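Local structure of cysteine synthase (Fusobacterium nucleatum subsp. nucleatum, 5Z5C) at residues Y43-S48 with S86-I91. The protein probably makes hydrogen sulfide from L-cysteine as a pyridoxal 5'-phosphate-dependent lyase of the cysteine synthase family. Sequence-based numbering, arbitrary orientation.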
loop_
_atom_site.group_PDB
_atom_site.type_symbol
_atom_site.label_atom_id
_atom_site.label_comp_id
_atom_site.label_asym_id
_atom_site.label_seq_id
_atom_site.Cartn_x
_atom_site.Cartn_y
_atom_site.Cartn_z
ATOM N N TYR B 43 -2.424 -4.436 -2.191
ATOM C CA TYR B 43 -1.292 -4.621 -3.099
ATOM C C TYR B 43 -1.623 -4.050 -4.532
ATOM O O TYR B 43 -1.635 -4.782 -5.536
ATOM C CB TYR B 43 -0.996 -6.108 -3.274
ATOM C CG TYR B 43 -0.384 -6.799 -2.043
ATOM C CD1 TYR B 43 -1.163 -7.120 -0.937
ATOM C CD2 TYR B 43 0.956 -7.169 -2.024
ATOM C CE1 TYR B 43 -0.614 -7.760 0.161
ATOM C CE2 TYR B 43 1.510 -7.813 -0.928
ATOM C CZ TYR B 43 0.721 -8.107 0.168
ATOM O OH TYR B 43 1.270 -8.758 1.259
ATOM N N ASN B 44 -1.861 -2.756 -4.611
ATOM C CA ASN B 44 -2.358 -2.064 -5.769
ATOM C C ASN B 44 -1.745 -0.696 -5.763
ATOM O O ASN B 44 -1.273 -0.250 -4.729
ATOM C CB ASN B 44 -3.892 -1.956 -5.713
ATOM C CG ASN B 44 -4.572 -3.127 -6.384
ATOM O OD1 ASN B 44 -4.380 -3.328 -7.592
ATOM N ND2 ASN B 44 -5.384 -3.895 -5.631
ATOM N N LEU B 45 -1.803 0.002 -6.895
ATOM C CA LEU B 45 -1.167 1.325 -7.048
ATOM C C LEU B 45 -1.358 2.287 -5.902
ATOM O O LEU B 45 -0.411 2.848 -5.455
ATOM C CB LEU B 45 -1.647 2.025 -8.349
ATOM C CG LEU B 45 -1.031 3.372 -8.682
ATOM C CD1 LEU B 45 0.466 3.240 -8.948
ATOM C CD2 LEU B 45 -1.730 3.983 -9.887
ATOM N N THR B 46 -2.594 2.548 -5.490
ATOM C CA THR B 46 -2.883 3.526 -4.434
ATOM C C THR B 46 -3.394 2.815 -3.175
ATOM O O THR B 46 -3.929 3.450 -2.285
ATOM C CB THR B 46 -3.899 4.599 -4.863
ATOM O OG1 THR B 46 -5.199 4.035 -5.121
ATOM C CG2 THR B 46 -3.389 5.424 -6.100
ATOM N N GLY B 47 -3.261 1.497 -3.130
ATOM C CA GLY B 47 -3.607 0.720 -1.922
ATOM C C GLY B 47 -5.024 0.159 -1.870
ATOM O O GLY B 47 -5.402 -0.310 -0.809
ATOM N N SER B 48 -5.805 0.218 -2.970
ATOM C CA SER B 48 -7.187 -0.288 -2.922
ATOM C C SER B 48 -7.637 -1.063 -4.143
ATOM O O SER B 48 -7.151 -0.856 -5.246
ATOM C CB SER B 48 -8.220 0.843 -2.662
ATOM O OG SER B 48 -8.734 1.443 -3.843
ATOM N N SER B 86 -7.708 9.874 -9.383
ATOM C CA SER B 86 -6.720 10.957 -9.320
ATOM C C SER B 86 -5.338 10.467 -9.806
ATOM O O SER B 86 -4.726 11.065 -10.717
ATOM C CB SER B 86 -6.622 11.558 -7.933
ATOM O OG SER B 86 -7.852 12.148 -7.555
ATOM N N ALA B 87 -4.885 9.345 -9.255
ATOM C CA ALA B 87 -3.572 8.788 -9.646
ATOM C C ALA B 87 -3.504 8.299 -11.093
ATOM O O ALA B 87 -2.558 8.622 -11.811
ATOM C CB ALA B 87 -3.164 7.654 -8.700
ATOM N N MET B 88 -4.475 7.492 -11.511
ATOM C CA MET B 88 -4.456 6.914 -12.862
ATOM C C MET B 88 -4.769 7.989 -13.899
ATOM O O MET B 88 -4.184 8.000 -14.981
ATOM C CB MET B 88 -5.403 5.702 -12.952
ATOM C CG MET B 88 -5.271 4.884 -14.238
ATOM S SD MET B 88 -3.605 4.372 -14.746
ATOM C CE MET B 88 -3.268 3.079 -13.552
ATOM N N GLY B 89 -5.663 8.918 -13.555
ATOM C CA GLY B 89 -5.887 10.118 -14.362
ATOM C C GLY B 89 -4.602 10.885 -14.663
ATOM O O GLY B 89 -4.300 11.231 -15.810
ATOM N N ALA B 90 -3.804 11.101 -13.622
ATOM C CA ALA B 90 -2.567 11.826 -13.756
ATOM C C ALA B 90 -1.573 11.019 -14.590
ATOM O O ALA B 90 -0.938 11.557 -15.454
ATOM C CB ALA B 90 -2.024 12.139 -12.387
ATOM N N ILE B 91 -1.466 9.714 -14.351
ATOM C CA ILE B 91 -0.624 8.824 -15.179
ATOM C C ILE B 91 -0.970 8.949 -16.684
ATOM O O ILE B 91 -0.087 8.992 -17.525
ATOM C CB ILE B 91 -0.743 7.373 -14.715
ATOM C CG1 ILE B 91 0.038 7.215 -13.377
ATOM C CG2 ILE B 91 -0.161 6.404 -15.744
ATOM C CD1 ILE B 91 -0.218 5.951 -12.644
#
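L45 and T46, the two central residues of a type I beta turn from N44 to G47, face the last turns of helix 80-91, with the CA atoms of T46 and A87 7.4 Å apart and the turn closed by G47 N to N44 O at 3.1 Å. No hydrogen bond joins the segments; the contact is made by aliphatic carbons alone, with M88 contributing its methyl CE. L45 CD2 does most of the touching. It meets I91 CD1 tip to tip at 3.7 Å and lies 4.1 Å from both A87 CB and M88 CE. With CG anti to the backbone N (chi1 -177°), L45 extends out from the turn to the helix. M88 leaves the helix to one side, but bends at chi2 and chi3 bring its terminal methyl back to L45, whose side chain it crosses at about a right angle. T46 divides its two branches: CG2 makes a close methyl-to-methyl approach to A87 CB at 3.4 Å, while OG1 hydrogen-bonds D51 OD1, which fixes the rotation of the side chain. In this pyridoxal-phosphate-dependent enzyme fold the turn thus joins the loop before helix 50-57 to the C-terminal part of the helix that starts at N80, a cofactor-binding residue on which S48 packs; the T46 side chain is about 9 Å from the cofactor, a shell back from its pocket. Helix 50-57 covers the contact through D51 on L45 and F55 on M88; behind helix 80-91, S86 packs on strand 96-101, and Y43 and C269 of the second subunit reach L45 and I91.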